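Dual function macrocyclase-peptidase POPB (Galerina marginata, PDB 5N4B) cleaves peptide bonds after prolyl residues and macrocyclises peptide precursors in the biosynthesis of the amanitin toxins. Local coordinates at residues A[78-88]-A[446-454]. The protein carries 1 engineered substitution. Sequence-based numbering, arbitrary orientation.
Sequences ASRNYAKFSAP and LRTTKVNEL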
ATOM      1  N   ALA A  78      18.786 -15.457   2.525  1.00 10.26           N
ATOM      2  CA  ALA A  78      20.010 -14.924   1.925  1.00 10.43           C
ATOM      3  C   ALA A  78      19.698 -13.828   0.921  1.00  9.44           C
ATOM      4  O   ALA A  78      20.404 -12.819   0.849  1.00 10.20           O
ATOM      5  CB  ALA A  78      20.817 -16.053   1.300  1.00 12.23           C
ATOM      6  N   SER A  79      18.640 -14.011   0.142  1.00 10.41           N
ATOM      7  CA  SER A  79      18.293 -13.018  -0.871  1.00 10.95           C
ATOM      8  C   SER A  79      17.895 -11.685  -0.262  1.00 10.49           C
ATOM      9  O   SER A  79      18.041 -10.656  -0.922  1.00 11.33           O
ATOM     10  CB  SER A  79      17.197 -13.549  -1.801  1.00 11.54           C
ATOM     11  OG  SER A  79      15.910 -13.385  -1.281  1.00 12.78           O
ATOM     12  N   ARG A  80      17.398 -11.668   0.958  1.00  9.38           N
ATOM     13  CA  ARG A  80      17.007 -10.443   1.666  1.00  9.81           C
ATOM     14  C   ARG A  80      18.166  -9.829   2.438  1.00  9.84           C
ATOM     15  O   ARG A  80      18.060  -8.700   2.890  1.00  9.64           O
ATOM     16  CB  ARG A  80      15.855 -10.752   2.632  1.00 11.21           C
ATOM     17  CG  ARG A  80      14.558 -11.106   1.958  1.00 13.78           C
ATOM     18  CD  ARG A  80      13.667  -9.959   1.720  1.00 28.50           C
ATOM     19  NE  ARG A  80      13.319  -9.261   2.965  1.00 19.25           N
ATOM     20  CZ  ARG A  80      12.090  -8.912   3.320  1.00 28.53           C
ATOM     21  NH1 ARG A  80      11.915  -8.294   4.471  1.00 30.02           N
ATOM     22  NH2 ARG A  80      11.056  -9.149   2.510  1.00 35.37           N
ATOM     23  N   ASN A  81      19.276 -10.540   2.582  1.00  9.44           N
ATOM     24  CA  ASN A  81      20.340 -10.122   3.502  1.00  9.43           C
ATOM     25  C   ASN A  81      21.339  -9.219   2.787  1.00  9.53           C
ATOM     26  O   ASN A  81      22.482  -9.590   2.484  1.00 11.54           O
ATOM     27  CB  ASN A  81      21.015 -11.353   4.073  1.00 11.05           C
ATOM     28  CG  ASN A  81      21.889 -11.029   5.261  1.00 13.47           C
ATOM     29  OD1 ASN A  81      21.798  -9.956   5.826  1.00 12.33           O
ATOM     30  ND2 ASN A  81      22.717 -11.973   5.651  1.00 13.06           N
ATOM     31  N   TYR A  82      20.874  -7.979   2.554  1.00  9.83           N
ATOM     32  CA  TYR A  82      21.728  -6.939   1.981  1.00  8.21           C
ATOM     33  C   TYR A  82      21.302  -5.600   2.574  1.00  9.41           C
ATOM     34  O   TYR A  82      20.129  -5.407   2.911  1.00 10.05           O
ATOM     35  CB  TYR A  82      21.666  -6.867   0.433  1.00  9.90           C
ATOM     36  CG  TYR A  82      20.300  -6.631  -0.141  1.00  8.44           C
ATOM     37  CD1 TYR A  82      19.480  -7.700  -0.487  1.00 10.40           C
ATOM     38  CD2 TYR A  82      19.825  -5.347  -0.371  1.00  9.07           C
ATOM     39  CE1 TYR A  82      18.236  -7.508  -1.024  1.00  9.23           C
ATOM     40  CE2 TYR A  82      18.543  -5.162  -0.913  1.00  9.04           C
ATOM     41  CZ  TYR A  82      17.776  -6.227  -1.245  1.00  8.06           C
ATOM     42  OH  TYR A  82      16.541  -5.977  -1.806  1.00 11.43           O
ATOM     43  N   ALA A  83      22.260  -4.687   2.700  1.00 10.10           N
ATOM     44  CA  ALA A  83      22.008  -3.379   3.282  1.00 10.85           C
ATOM     45  C   ALA A  83      21.027  -2.593   2.436  1.00  9.18           C
ATOM     46  O   ALA A  83      21.050  -2.630   1.206  1.00  9.82           O
ATOM     47  CB  ALA A  83      23.326  -2.609   3.347  1.00 12.24           C
ATOM     48  N   LYS A  84      20.099  -1.908   3.120  1.00  7.76           N
ATOM     49  CA  LYS A  84      19.064  -1.100   2.462  1.00  8.26           C
ATOM     50  C   LYS A  84      19.049   0.295   3.056  1.00  9.39           C
ATOM     51  O   LYS A  84      19.384   0.491   4.216  1.00  9.00           O
ATOM     52  CB  LYS A  84      17.680  -1.734   2.569  1.00  8.65           C
ATOM     53  CG  LYS A  84      17.664  -3.040   1.777  1.00 11.84           C
ATOM     54  CD  LYS A  84      16.430  -3.826   2.018  1.00 13.27           C
ATOM     55  CE  LYS A  84      16.541  -4.758   3.192  1.00 17.81           C
ATOM     56  NZ  LYS A  84      17.264  -5.993   2.823  1.00 15.00           N
ATOM     57  N   PHE A  85      18.652   1.273   2.256  1.00  8.19           N
ATOM     58  CA  PHE A  85      18.727   2.668   2.663  1.00  7.60           C
ATOM     59  C   PHE A  85      17.722   3.489   1.873  1.00  8.94           C
ATOM     60  O   PHE A  85      17.290   3.116   0.785  1.00  9.21           O
ATOM     61  CB  PHE A  85      20.133   3.264   2.476  1.00 10.81           C
ATOM     62  CG  PHE A  85      20.841   2.724   1.301  1.00 11.74           C
ATOM     63  CD1 PHE A  85      20.531   3.141   0.026  1.00 15.70           C
ATOM     64  CD2 PHE A  85      21.762   1.721   1.493  1.00 15.30           C
ATOM     65  CE1 PHE A  85      21.198   2.526  -1.098  1.00 18.20           C
ATOM     66  CE2 PHE A  85      22.424   1.138   0.411  1.00 21.89           C
ATOM     67  CZ  PHE A  85      22.122   1.552  -0.854  1.00 17.92           C
ATOM     68  N   SER A  86      17.327   4.602   2.464  1.00  7.33           N
ATOM     69  CA  SER A  86      16.427   5.561   1.844  1.00  7.96           C
ATOM     70  C   SER A  86      17.200   6.706   1.233  1.00  7.85           C
ATOM     71  O   SER A  86      18.398   6.867   1.426  1.00  8.91           O
ATOM     72  CB  SER A  86      15.452   6.137   2.884  1.00  7.72           C
ATOM     73  OG  SER A  86      16.126   7.065   3.764  1.00  8.18           O
ATOM     74  N   ALA A  87      16.463   7.560   0.503  1.00  8.52           N
ATOM     75  CA  ALA A  87      17.004   8.870   0.156  1.00  8.10           C
ATOM     76  C   ALA A  87      17.270   9.661   1.445  1.00  9.02           C
ATOM     77  O   ALA A  87      16.537   9.522   2.432  1.00 10.11           O
ATOM     78  CB  ALA A  87      16.029   9.664  -0.709  1.00  9.94           C
ATOM     79  N   PRO A  88      18.305  10.500   1.480  1.00  7.67           N
ATOM     80  CA  PRO A  88      18.533  11.360   2.650  1.00  9.31           C
ATOM     81  C   PRO A  88      17.744  12.657   2.504  1.00 11.00           C
ATOM     82  O   PRO A  88      17.414  13.081   1.389  1.00 11.13           O
ATOM     83  CB  PRO A  88      20.052  11.598   2.582  1.00 11.18           C
ATOM     84  CG  PRO A  88      20.326  11.694   1.086  1.00  9.93           C
ATOM     85  CD  PRO A  88      19.376  10.677   0.470  1.00  9.53           C
ATOM     86  N   LEU A 446      23.440   9.055  -6.489  1.00 13.31           N
ATOM     87  CA  LEU A 446      23.922   9.145  -5.118  1.00 13.07           C
ATOM     88  C   LEU A 446      24.282   7.779  -4.564  1.00 14.80           C
ATOM     89  O   LEU A 446      25.342   7.605  -3.982  1.00 16.13           O
ATOM     90  CB  LEU A 446      22.850   9.783  -4.241  1.00 13.73           C
ATOM     91  CG  LEU A 446      23.280   9.993  -2.790  1.00 14.79           C
ATOM     92  CD1 LEU A 446      24.188  11.263  -2.619  1.00 18.05           C
ATOM     93  CD2 LEU A 446      22.082  10.091  -1.840  1.00 17.62           C
ATOM     94  N   ARG A 447      23.384   6.805  -4.701  1.00 13.80           N
ATOM     95  CA  ARG A 447      23.596   5.472  -4.168  1.00 13.33           C
ATOM     96  C   ARG A 447      22.858   4.480  -5.041  1.00 14.07           C
ATOM     97  O   ARG A 447      21.797   4.790  -5.584  1.00 13.49           O
ATOM     98  CB  ARG A 447      22.992   5.279  -2.752  1.00 16.04           C
ATOM     99  CG  ARG A 447      23.412   6.301  -1.757  1.00 15.96           C
ATOM    100  CD  ARG A 447      22.971   5.916  -0.330  1.00 16.51           C
ATOM    101  NE  ARG A 447      23.763   4.821   0.170  1.00 15.04           N
ATOM    102  CZ  ARG A 447      23.806   4.454   1.438  1.00 13.72           C
ATOM    103  NH1 ARG A 447      23.070   5.055   2.338  1.00 14.82           N
ATOM    104  NH2 ARG A 447      24.637   3.499   1.816  1.00 17.58           N
ATOM    105  N   THR A 448      23.436   3.278  -5.153  1.00 12.47           N
ATOM    106  CA  THR A 448      22.805   2.131  -5.772  0.52 10.77           C
ATOM    107  C   THR A 448      22.768   0.986  -4.760  1.00 12.88           C
ATOM    108  O   THR A 448      23.787   0.694  -4.140  1.00 16.16           O
ATOM    109  CB  THR A 448      23.625   1.742  -6.982  0.52 14.52           C
ATOM    110  OG1 THR A 448      23.793   2.890  -7.836  0.52 14.16           O
ATOM    111  CG2 THR A 448      22.965   0.608  -7.704  0.52 13.50           C
ATOM    112  N   THR A 449      21.626   0.338  -4.616  1.00 11.15           N
ATOM    113  CA  THR A 449      21.480  -0.783  -3.698  1.00 10.63           C
ATOM    114  C   THR A 449      22.173  -1.996  -4.297  1.00 13.60           C
ATOM    115  O   THR A 449      21.928  -2.347  -5.452  1.00 15.22           O
ATOM    116  CB  THR A 449      19.989  -1.050  -3.467  1.00 10.98           C
ATOM    117  OG1 THR A 449      19.355   0.125  -2.954  1.00 12.31           O
ATOM    118  CG2 THR A 449      19.769  -2.130  -2.425  1.00 13.12           C
ATOM    119  N   LYS A 450      23.036  -2.632  -3.507  1.00 12.70           N
ATOM    120  CA  LYS A 450      23.776  -3.829  -3.902  1.00 12.50           C
ATOM    121  C   LYS A 450      23.158  -5.022  -3.202  1.00 12.06           C
ATOM    122  O   LYS A 450      23.089  -5.056  -1.973  1.00 13.70           O
ATOM    123  CB  LYS A 450      25.249  -3.732  -3.496  1.00 15.57           C
ATOM    124  CG  LYS A 450      25.996  -2.520  -3.995  1.00 24.96           C
ATOM    125  CD  LYS A 450      25.817  -2.321  -5.486  1.00 34.86           C
ATOM    126  CE  LYS A 450      26.651  -1.124  -5.966  1.00 35.80           C
ATOM    127  NZ  LYS A 450      26.464   0.118  -5.104  1.00 35.59           N
ATOM    128  N   VAL A 451      22.724  -6.007  -3.966  1.00 11.46           N
ATOM    129  CA  VAL A 451      21.980  -7.133  -3.392  1.00 11.24           C
ATOM    130  C   VAL A 451      22.920  -8.282  -3.038  1.00 13.66           C
ATOM    131  O   VAL A 451      24.147  -8.128  -3.116  1.00 14.57           O
ATOM    132  CB  VAL A 451      20.794  -7.518  -4.265  1.00 11.42           C
ATOM    133  CG1 VAL A 451      19.877  -6.299  -4.428  1.00 12.88           C
ATOM    134  CG2 VAL A 451      21.260  -8.089  -5.616  1.00 10.88           C
ATOM    135  N   ASN A 452      22.366  -9.413  -2.624  1.00 12.53           N
ATOM    136  CA  ASN A 452      23.149 -10.559  -2.133  1.00 12.73           C
ATOM    137  C   ASN A 452      22.793 -11.805  -2.934  1.00 13.21           C
ATOM    138  O   ASN A 452      21.604 -12.162  -3.060  1.00 13.69           O
ATOM    139  CB  ASN A 452      22.873 -10.809  -0.662  1.00 11.21           C
ATOM    140  CG  ASN A 452      23.806 -11.831  -0.061  1.00 14.07           C
ATOM    141  OD1 ASN A 452      25.008 -11.791  -0.298  1.00 16.92           O
ATOM    142  ND2 ASN A 452      23.256 -12.761   0.683  1.00 12.48           N
ATOM    143  N   GLU A 453      23.840 -12.460  -3.444  1.00 15.68           N
ATOM    144  CA  GLU A 453      23.752 -13.701  -4.227  1.00 16.83           C
ATOM    145  C   GLU A 453      23.199 -13.486  -5.637  1.00 17.28           C
ATOM    146  O   GLU A 453      23.888 -13.766  -6.637  1.00 18.67           O
ATOM    147  CB  GLU A 453      23.023 -14.808  -3.481  1.00 16.55           C
ATOM    148  CG  GLU A 453      23.743 -15.245  -2.149  1.00 16.26           C
ATOM    149  CD  GLU A 453      23.219 -16.542  -1.575  1.00 17.36           C
ATOM    150  OE1 GLU A 453      22.322 -17.156  -2.165  1.00 18.25           O
ATOM    151  OE2 GLU A 453      23.674 -16.975  -0.487  1.00 16.79           O
ATOM    152  N   LEU A 454      22.021 -12.896  -5.718  1.00 14.37           N
ATOM    153  CA  LEU A 454      21.376 -12.555  -6.965  1.00 13.97           C
ATOM    154  C   LEU A 454      22.227 -11.570  -7.750  1.00 13.89           C
ATOM    155  O   LEU A 454      22.809 -10.648  -7.195  1.00 15.60           O
ATOM    156  CB  LEU A 454      20.068 -11.799  -6.671  1.00 20.57           C
ATOM    157  CG  LEU A 454      18.860 -12.557  -6.230  1.00 19.45           C
ATOM    158  CD1 LEU A 454      17.773 -11.586  -5.834  1.00 17.64           C
ATOM    159  CD2 LEU A 454      18.383 -13.559  -7.330  1.00 19.63           C
TER
HETATM  160  O   HOH W   1      19.581 -10.313  -3.037  1.00  9.72           O
HETATM  161  O   HOH W   2      23.209  -2.815  -0.525  1.00 10.70           O
HETATM  162  O   HOH W   3      18.018   0.740  -0.607  1.00  7.24           O
HETATM  163  O   HOH W   4      21.071   7.252   2.126  1.00 10.67           O
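The carbonyl oxygen of Ala78 is gripped by two N-H groups that arrive from opposite faces of its plane: the backbone N of Asn81, and ND2 of Asn452, which lies 2.9 Å from Ala78 O in a nearly straight bond (170°). Asn452 reaches it because chi1 of -171° swings CG away from the backbone N and sends the amide toward the last turn of helix 68-80, and the oxygen lies close to the amide plane. From here the two segments run antiparallel, and water mediates the polar contacts, twice between backbones and twice from backbone to side chain. One molecule joins Ser79 O to Asn452 N, a second donates to both Ala83 O and Lys450 O, a third accepts from Phe85 N and donates to Thr449 OG1, whose hydroxyl is also hydrogen-bonded to Gly428 O, and a fourth connects Ser86 O with Arg447 NH1.

Side chains fill the intervals between these bridges. Val451 CG1 sits over the centre of the Tyr82 ring, 3.8 Å from its centroid, while Lys84 NZ covers the opposite face, held by bonds to Tyr82 O and to Gly103 O. Thr449 adds its methyl, CG2 lying 3.6 Å from Tyr82 CE2. Further along, the guanidinium of Arg447 stacks flat on Phe85, the planes 6° apart and CZ 3.5 Å from the ring centroid, a cation-pi contact that the bend at chi3 helps to set up. A salt bridge from NH2 to Asp125 and the water at NH1 should hold its rotation. Beyond it Pro88 CD and Leu446 CD2 meet tip to tip at 3.6 Å.

Strand 84-90 begins the first four-stranded blade and strand 443-448 is the outer strand of the last, so this hydrated, side-chain-packed seam joins first blade to last, the non-covalent closure characteristic of the seven-bladed beta-propeller of prolyl oligopeptidases.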